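Local coordinates for protein PLP-Dependent L-Arginine Hydroxylase MppP (Streptomyces wadayamensis, PDB 6C9B) that uses pyridoxal 5'-phosphate to oxidise L-arginine, yielding 4-hydroxy-2-ketoarginine and 2-ketoarginine, on an aminotransferase-like fold, at residues Q13-A18 with M350-L355; S21-A26 with E363-V368; V287-L292 with S308-A313. All coordinates share one frame; numbering follows the deposited sequence.

Interaction 1: residues Q13-A18 with M350-L355; sequences QWEYLA and MVRIAL. With EGV ((4S)-5-carbamimidamido-4-hydroxy-2-oxopentanoic acid), chain F.
The guanidinium of Arg352 receives the carboxylate of the bound 4-hydroxy-2-ketoarginine (EGV) at its edge, with EGV C10 in the plane of the group, while Glu15 OE2 comes at it obliquely. Two nearly straight bonds form the fork: Arg352 NH1 donates to EGV O12 over 2.8 Å (N-H...O 160°), and Arg352 NH2 donates to EGV O11 over 3.0 Å (158°). This paired grip fixes the rotation of the ligand carboxylate. Glu15 adds a long salt bridge, its OE2 lying 3.6 Å from Arg352 NH1. The same Glu15 OE2 makes a very short approach to EGV O12, at 2.4 Å. The other oxygen, Glu15 OE1, lies 3.2 Å from EGV C07.

Both side chains must span a wide gap, for the nearest CA atoms of 13-18 and 350-355, those of Glu15 and Ala354, are 10.9 Å apart. Glu15 runs straight out beyond CG, whereas Arg352 bends at chi3 (71°) to present its terminal nitrogens. Ala26 O also accepts from Arg352 NH1, and Asn160 OD1 takes a weak bond from NH2, which anchors the guanidinium further.

Glu15 and Arg352 belong to the ligand pocket, with the arginine holding the carboxylate as in related aminotransferases. Leu334 of strand 331-335 touches both side chains. Strand 350-354 runs between strands 331-335 and 309-314, and helix 11-16 packs against 331-335 while Tyr16 and Gln13 hydrogen-bond to the second subunit.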
# COMPACT_ATOMS: atom_id res chain seq x y z
N GLN B 13 3.82 -5.58 -15.25
CA GLN B 13 2.96 -5.30 -16.40
C GLN B 13 2.73 -6.55 -17.25
O GLN B 13 1.65 -6.69 -17.84
CB GLN B 13 3.56 -4.15 -17.22
CG GLN B 13 3.53 -2.83 -16.43
CD GLN B 13 3.99 -1.65 -17.24
OE1 GLN B 13 4.14 -1.77 -18.45
NE2 GLN B 13 4.22 -0.51 -16.58
N TRP B 14 3.69 -7.48 -17.29
CA TRP B 14 3.41 -8.80 -17.85
C TRP B 14 2.38 -9.54 -17.01
O TRP B 14 1.56 -10.31 -17.55
CB TRP B 14 4.67 -9.64 -17.93
CG TRP B 14 5.62 -9.25 -19.00
CD1 TRP B 14 6.78 -8.53 -18.85
CD2 TRP B 14 5.52 -9.58 -20.39
NE1 TRP B 14 7.40 -8.38 -20.07
CE2 TRP B 14 6.65 -9.02 -21.03
CE3 TRP B 14 4.59 -10.29 -21.15
CZ2 TRP B 14 6.86 -9.14 -22.40
CZ3 TRP B 14 4.81 -10.41 -22.51
CH2 TRP B 14 5.93 -9.84 -23.12
N GLU B 15 2.41 -9.35 -15.69
CA GLU B 15 1.48 -10.06 -14.82
C GLU B 15 0.06 -9.51 -14.94
O GLU B 15 -0.89 -10.27 -14.73
CB GLU B 15 1.97 -10.01 -13.37
CG GLU B 15 3.31 -10.75 -13.19
CD GLU B 15 3.89 -10.67 -11.78
OE1 GLU B 15 3.44 -9.86 -10.96
OE2 GLU B 15 4.80 -11.46 -11.48
N TYR B 16 -0.13 -8.22 -15.27
CA TYR B 16 -1.49 -7.70 -15.46
C TYR B 16 -2.24 -8.50 -16.51
O TYR B 16 -3.46 -8.69 -16.41
CB TYR B 16 -1.47 -6.22 -15.88
CG TYR B 16 -0.97 -5.27 -14.81
CD1 TYR B 16 -1.30 -5.47 -13.48
CD2 TYR B 16 -0.18 -4.17 -15.14
CE1 TYR B 16 -0.86 -4.61 -12.49
CE2 TYR B 16 0.28 -3.30 -14.15
CZ TYR B 16 -0.06 -3.53 -12.82
OH TYR B 16 0.40 -2.69 -11.81
N LEU B 17 -1.53 -8.95 -17.55
CA LEU B 17 -2.16 -9.60 -18.69
C LEU B 17 -2.79 -10.93 -18.30
O LEU B 17 -3.68 -11.41 -19.01
CB LEU B 17 -1.12 -9.82 -19.79
CG LEU B 17 -0.41 -8.59 -20.36
CD1 LEU B 17 0.75 -9.02 -21.23
CD2 LEU B 17 -1.37 -7.73 -21.14
N ALA B 18 -2.35 -11.51 -17.19
CA ALA B 18 -2.77 -12.84 -16.76
C ALA B 18 -3.85 -12.83 -15.69
O ALA B 18 -4.50 -13.86 -15.48
CB ALA B 18 -1.57 -13.62 -16.21
N MET B 350 14.60 -17.88 -20.95
CA MET B 350 13.85 -18.47 -19.86
C MET B 350 12.46 -17.85 -19.72
O MET B 350 12.24 -16.67 -20.05
CB MET B 350 14.59 -18.31 -18.55
CG MET B 350 15.86 -19.12 -18.50
SD MET B 350 16.73 -18.84 -16.94
CE MET B 350 17.64 -17.33 -17.29
N VAL B 351 11.52 -18.66 -19.23
CA VAL B 351 10.26 -18.17 -18.68
C VAL B 351 10.14 -18.67 -17.25
O VAL B 351 10.79 -19.63 -16.84
CB VAL B 351 9.01 -18.61 -19.48
CG1 VAL B 351 9.09 -18.12 -20.90
CG2 VAL B 351 8.87 -20.09 -19.46
N ARG B 352 9.27 -18.02 -16.49
CA ARG B 352 9.00 -18.38 -15.11
C ARG B 352 7.55 -18.84 -14.98
O ARG B 352 6.65 -18.21 -15.54
CB ARG B 352 9.26 -17.21 -14.15
CG ARG B 352 9.44 -17.64 -12.71
CD ARG B 352 9.37 -16.47 -11.72
NE ARG B 352 8.00 -15.96 -11.62
CZ ARG B 352 7.59 -15.07 -10.71
NH1 ARG B 352 6.33 -14.68 -10.70
NH2 ARG B 352 8.43 -14.57 -9.82
N ILE B 353 7.35 -19.93 -14.26
CA ILE B 353 6.05 -20.55 -14.02
C ILE B 353 5.71 -20.45 -12.53
O ILE B 353 6.54 -20.77 -11.68
CB ILE B 353 6.06 -22.02 -14.45
CG1 ILE B 353 6.34 -22.12 -15.94
CG2 ILE B 353 4.77 -22.74 -14.10
CD1 ILE B 353 6.60 -23.56 -16.39
N ALA B 354 4.48 -20.01 -12.23
CA ALA B 354 3.99 -19.94 -10.86
C ALA B 354 3.49 -21.30 -10.39
O ALA B 354 2.68 -21.94 -11.07
CB ALA B 354 2.84 -18.93 -10.76
N LEU B 355 3.95 -21.72 -9.22
CA LEU B 355 3.61 -23.03 -8.67
C LEU B 355 2.52 -22.96 -7.60
O LEU B 355 1.94 -24.00 -7.26
CB LEU B 355 4.84 -23.70 -8.08
CG LEU B 355 6.01 -23.98 -9.04
CD1 LEU B 355 7.10 -24.69 -8.27
CD2 LEU B 355 5.58 -24.82 -10.24
C10 EGV F . 6.06 -12.16 -8.36
C02 EGV F . 3.57 -7.82 -7.65
C03 EGV F . 4.72 -5.61 -7.59
C06 EGV F . 4.51 -8.85 -7.04
C07 EGV F . 4.99 -9.77 -8.18
C09 EGV F . 6.09 -10.78 -7.74
N01 EGV F . 4.28 -6.74 -8.33
N04 EGV F . 5.40 -4.55 -8.25
N05 EGV F . 4.53 -5.55 -6.29
O08 EGV F . 3.84 -9.58 -6.09
O11 EGV F . 6.81 -12.99 -7.89
O12 EGV F . 5.29 -12.45 -9.30
O13 EGV F . 6.96 -10.50 -6.92

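Interaction 2: residues S21-A26 with E363-V368; sequences SELNIA and EKSVQV
Leu23 and Ile25 both point at helix 359-372 and close on the short side chain of Ser365 from two directions. Leu23 meets its oxygen: Leu23 CB lies 3.5 Å from Ser365 OG, and one methyl, Leu23 CD2, lies 3.6 Å from the same OG. Ile25 CD1 rests 3.7 Å from Ser365 CB, while the Ile25 CG2 branch lies 3.8 Å from Ser365 OG, which thus has carbons of both residues near it. The serine fits between two branched side chains, and, consistent with its small size, the CA atoms of Leu23 and Ser365 are 6.2 Å apart.

In Ile25, CG1 lies between the backbone N and the carbonyl carbon (chi1 51°), and the chain then extends at chi2, which carries CD1 forward to the helix. Ser365 OG is turned back beside its own backbone N (chi1 -61°), where it hydrogen-bonds to Pro361 O one turn earlier in the helix. With its polar need met there, the hydroxyl can lie against the aliphatic carbons of Leu23. At the outer margin Leu23 CD2 approaches Lys364 CB at 4.3 Å, and the rest of the lysine leads away.

Two side-chain turns shape the 21-26 segment. Leu23 N donates to Ser21 OG over 3.1 Å in an ST turn, and Ala26 N donates to Asn24 OD1 over 2.8 Å, nearly straight at 167°, in an Asx turn. Asn24, which makes the second turn, points away from the helix.

Val331 touches Leu23, Ile25 and Ser365 alike. The arrangement sets a short, weakly bonded strand at the margin of the sheet, with the residue after it, against the C-terminal helix 359-372 in the small domain of an aminotransferase-like, PLP-dependent enzyme.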
# COMPACT_ATOMS: atom_id res chain seq x y z
N SER B 21 -7.29 -14.50 -16.30
CA SER B 21 -7.27 -15.70 -17.11
C SER B 21 -7.31 -16.95 -16.23
O SER B 21 -6.75 -16.97 -15.13
CB SER B 21 -6.03 -15.74 -18.01
OG SER B 21 -5.72 -17.06 -18.40
N GLU B 22 -7.98 -17.99 -16.73
CA GLU B 22 -8.05 -19.25 -16.00
C GLU B 22 -6.68 -19.91 -15.88
O GLU B 22 -6.39 -20.58 -14.88
CB GLU B 22 -9.05 -20.19 -16.68
CG GLU B 22 -10.50 -19.68 -16.66
CD GLU B 22 -11.37 -20.28 -17.77
OE1 GLU B 22 -11.02 -21.37 -18.29
OE2 GLU B 22 -12.40 -19.67 -18.12
N LEU B 23 -5.82 -19.75 -16.89
CA LEU B 23 -4.52 -20.40 -16.87
C LEU B 23 -3.44 -19.36 -16.66
O LEU B 23 -2.49 -19.25 -17.44
CB LEU B 23 -4.29 -21.19 -18.16
CG LEU B 23 -5.37 -22.27 -18.35
CD1 LEU B 23 -5.19 -22.96 -19.68
CD2 LEU B 23 -5.33 -23.31 -17.25
N ASN B 24 -3.61 -18.58 -15.59
CA ASN B 24 -2.58 -17.65 -15.13
C ASN B 24 -1.53 -18.48 -14.39
O ASN B 24 -1.83 -19.08 -13.35
CB ASN B 24 -3.23 -16.57 -14.26
CG ASN B 24 -2.24 -15.81 -13.37
OD1 ASN B 24 -1.02 -15.95 -13.48
ND2 ASN B 24 -2.79 -15.01 -12.45
N ILE B 25 -0.32 -18.58 -14.95
CA ILE B 25 0.82 -19.16 -14.23
C ILE B 25 1.95 -18.13 -14.23
O ILE B 25 3.14 -18.46 -14.30
CB ILE B 25 1.27 -20.50 -14.84
CG1 ILE B 25 1.47 -20.37 -16.37
CG2 ILE B 25 0.25 -21.58 -14.50
CD1 ILE B 25 2.25 -21.54 -16.98
N ALA B 26 1.57 -16.86 -14.10
CA ALA B 26 2.50 -15.75 -14.19
C ALA B 26 2.85 -15.19 -12.81
O ALA B 26 3.96 -15.41 -12.32
CB ALA B 26 1.93 -14.62 -15.06
N GLU B 363 -1.16 -28.26 -14.32
CA GLU B 363 -0.95 -29.38 -15.22
C GLU B 363 -1.38 -29.02 -16.64
O GLU B 363 -0.66 -29.29 -17.61
CB GLU B 363 -1.74 -30.61 -14.74
CG GLU B 363 -0.91 -31.75 -14.16
CD GLU B 363 -1.73 -32.73 -13.32
OE1 GLU B 363 -2.97 -32.57 -13.22
OE2 GLU B 363 -1.12 -33.66 -12.74
N LYS B 364 -2.57 -28.42 -16.78
CA LYS B 364 -3.06 -28.06 -18.11
C LYS B 364 -2.12 -27.09 -18.78
O LYS B 364 -1.83 -27.21 -19.98
CB LYS B 364 -4.45 -27.45 -18.03
CG LYS B 364 -5.57 -28.40 -17.74
CD LYS B 364 -6.91 -27.66 -17.73
CE LYS B 364 -8.09 -28.59 -17.99
NZ LYS B 364 -8.16 -29.04 -19.41
N SER B 365 -1.65 -26.07 -18.03
CA SER B 365 -0.79 -25.05 -18.61
C SER B 365 0.53 -25.62 -19.10
O SER B 365 1.03 -25.21 -20.15
CB SER B 365 -0.52 -23.96 -17.57
OG SER B 365 -1.73 -23.37 -17.17
N VAL B 366 1.15 -26.51 -18.32
CA VAL B 366 2.44 -27.04 -18.74
C VAL B 366 2.30 -28.11 -19.81
O VAL B 366 3.28 -28.38 -20.52
CB VAL B 366 3.25 -27.58 -17.55
CG1 VAL B 366 3.32 -26.53 -16.45
CG2 VAL B 366 2.66 -28.88 -17.01
N GLN B 367 1.13 -28.74 -19.96
CA GLN B 367 0.94 -29.59 -21.13
C GLN B 367 0.89 -28.75 -22.39
O GLN B 367 1.44 -29.15 -23.43
CB GLN B 367 -0.33 -30.43 -20.99
CG GLN B 367 -0.21 -31.58 -20.00
CD GLN B 367 0.89 -32.57 -20.37
OE1 GLN B 367 1.09 -32.88 -21.55
NE2 GLN B 367 1.60 -33.07 -19.37
N VAL B 368 0.25 -27.58 -22.31
CA VAL B 368 0.27 -26.63 -23.42
C VAL B 368 1.69 -26.21 -23.71
O VAL B 368 2.11 -26.15 -24.88
CB VAL B 368 -0.62 -25.41 -23.11
CG1 VAL B 368 -0.51 -24.36 -24.22
CG2 VAL B 368 -2.06 -25.83 -22.95

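Interaction 3: residues V287-L292 with S308-A313; sequences VVRRAL and SVERVA
Glu310 OE1 is held by two arginines of helix 256-291: Arg289 NH2 gives it a weak hydrogen bond at 3.3 Å, and Arg285 NE forms a salt bridge to it. The other carboxylate oxygen, Glu310 OE2, accepts from Arg289 NE over 2.7 Å (N-H...O 153°) and from Arg289 NH2 over 2.9 Å, although its place is less sure because it lies too close to another atom of the model. As modelled, Glu310 OE2 meets the guanidinium of Arg289 at its edge and near its plane, on the NE/NH2 side, but the carboxylate is not coplanar with it; the two flat groups are turned 42° apart.

Arg289 reaches the strand with its chain extended from CG to NE, whereas Glu310 folds at chi2 (77°). The two side chains cross at about a right angle. Backbone oxygens hold the arginine further, Asp302 O accepting from Arg289 NH2 and Pro303 O from NH1. Two arginines from the same helix thus share one buried glutamate, whose charge would probably ease the closeness of their like charges.

The rest of the interface is apolar. Leu292 CD1 meets Val312 CG2 at 4.1 Å, again with the side chains crossing nearly perpendicularly, and Val288 CG1 lies 4.5 Å from the CG carbon of Glu310, a looser approach beside the salt bridge.

Long helix 256-291 lies over one face of the sheet here, and Leu292 is where the chain leaves helical geometry. Strand 309-314 runs antiparallel between 350-354 and 298-299. Val298 touches both Leu292 and Val312, and on another side of the helix Ala291 packs against Val366 and Gln367 of helix 359-372.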
# COMPACT_ATOMS: atom_id res chain seq x y z
N VAL B 287 5.31 -31.97 -11.13
CA VAL B 287 4.50 -32.14 -12.33
C VAL B 287 5.06 -31.29 -13.45
O VAL B 287 5.06 -31.72 -14.61
CB VAL B 287 2.98 -31.88 -12.11
CG1 VAL B 287 2.57 -31.82 -10.66
CG2 VAL B 287 2.49 -30.67 -12.88
N VAL B 288 5.59 -30.10 -13.13
CA VAL B 288 6.18 -29.26 -14.17
C VAL B 288 7.39 -29.95 -14.79
O VAL B 288 7.53 -29.98 -16.02
CB VAL B 288 6.57 -27.88 -13.61
CG1 VAL B 288 7.32 -27.08 -14.66
CG2 VAL B 288 5.34 -27.14 -13.15
N ARG B 289 8.28 -30.49 -13.96
CA ARG B 289 9.51 -31.07 -14.49
C ARG B 289 9.23 -32.36 -15.24
O ARG B 289 9.82 -32.61 -16.29
CB ARG B 289 10.52 -31.28 -13.36
CG ARG B 289 10.99 -29.95 -12.77
CD ARG B 289 12.08 -30.07 -11.76
NE ARG B 289 12.50 -28.74 -11.32
CZ ARG B 289 13.43 -28.52 -10.40
NH1 ARG B 289 14.04 -29.53 -9.80
NH2 ARG B 289 13.74 -27.28 -10.09
N ARG B 290 8.26 -33.15 -14.76
CA ARG B 290 7.85 -34.36 -15.47
C ARG B 290 7.23 -34.03 -16.83
O ARG B 290 7.41 -34.77 -17.80
CB ARG B 290 6.86 -35.14 -14.60
CG ARG B 290 6.35 -36.46 -15.16
CD ARG B 290 5.46 -37.18 -14.14
NE ARG B 290 6.07 -37.21 -12.81
CZ ARG B 290 5.63 -36.56 -11.74
NH1 ARG B 290 4.53 -35.82 -11.78
NH2 ARG B 290 6.30 -36.66 -10.60
N ALA B 291 6.46 -32.94 -16.92
CA ALA B 291 5.79 -32.61 -18.17
C ALA B 291 6.78 -32.14 -19.24
O ALA B 291 6.58 -32.39 -20.43
CB ALA B 291 4.73 -31.54 -17.93
N LEU B 292 7.82 -31.44 -18.82
CA LEU B 292 8.82 -30.86 -19.73
C LEU B 292 10.08 -31.70 -19.71
O LEU B 292 11.22 -31.22 -19.65
CB LEU B 292 9.10 -29.42 -19.33
CG LEU B 292 7.80 -28.63 -19.25
CD1 LEU B 292 8.10 -27.25 -18.69
CD2 LEU B 292 7.16 -28.52 -20.62
N SER B 308 8.16 -21.11 -4.67
CA SER B 308 6.86 -21.29 -5.32
C SER B 308 6.85 -20.81 -6.76
O SER B 308 5.78 -20.71 -7.35
CB SER B 308 5.77 -20.55 -4.56
OG SER B 308 6.04 -19.14 -4.54
N VAL B 309 8.01 -20.50 -7.33
CA VAL B 309 8.11 -20.19 -8.74
C VAL B 309 9.23 -21.05 -9.33
O VAL B 309 10.14 -21.49 -8.64
CB VAL B 309 8.36 -18.69 -8.98
CG1 VAL B 309 7.21 -17.87 -8.42
CG2 VAL B 309 9.71 -18.23 -8.33
N GLU B 310 9.14 -21.28 -10.64
CA GLU B 310 10.05 -22.20 -11.32
C GLU B 310 10.50 -21.61 -12.65
O GLU B 310 9.67 -21.36 -13.52
CB GLU B 310 9.37 -23.56 -11.53
CG GLU B 310 10.16 -24.58 -12.31
CD GLU B 310 11.28 -25.25 -11.51
OE1 GLU B 310 11.56 -24.84 -10.36
OE2 GLU B 310 11.89 -26.19 -12.04
N ARG B 311 11.81 -21.49 -12.83
CA ARG B 311 12.37 -21.08 -14.12
C ARG B 311 12.54 -22.29 -15.03
O ARG B 311 12.94 -23.37 -14.59
CB ARG B 311 13.73 -20.41 -13.94
CG ARG B 311 13.70 -19.12 -13.14
CD ARG B 311 14.98 -18.33 -13.36
NE ARG B 311 16.15 -19.01 -12.83
CZ ARG B 311 17.39 -18.55 -12.98
NH1 ARG B 311 17.59 -17.44 -13.67
NH2 ARG B 311 18.43 -19.20 -12.47
N VAL B 312 12.24 -22.08 -16.31
CA VAL B 312 12.45 -23.09 -17.34
C VAL B 312 13.25 -22.43 -18.46
O VAL B 312 12.92 -21.32 -18.90
CB VAL B 312 11.11 -23.65 -17.86
CG1 VAL B 312 10.27 -22.57 -18.43
CG2 VAL B 312 11.36 -24.73 -18.90
N ALA B 313 14.32 -23.08 -18.89
CA ALA B 313 15.17 -22.58 -19.96
C ALA B 313 14.96 -23.39 -21.22
O ALA B 313 14.66 -24.58 -21.18
CB ALA B 313 16.66 -22.64 -19.59

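The three contacts all reach the same mixed sheet but differ in what they hold. Interaction 1 is buried and polar, bridging through the ligand instead of by extensive direct contact. Interaction 3, also buried, joins a charged pair to an apolar patch, and interaction 2 is only partly buried, essentially non-polar across its interface, and ends at an exposed lysine. Strands 350-354 and 309-314 are neighbours, and the backbone hydrogen bond from Ile353 N to Glu310 O ties interaction 1 to interaction 3. Probable hydrogen bonds from Ala354 N to Ile25 O and from Arg352 NH1 to Ala26 O tie it to interaction 2. The helices of interactions 2 and 3 meet through Val366 and Ala291.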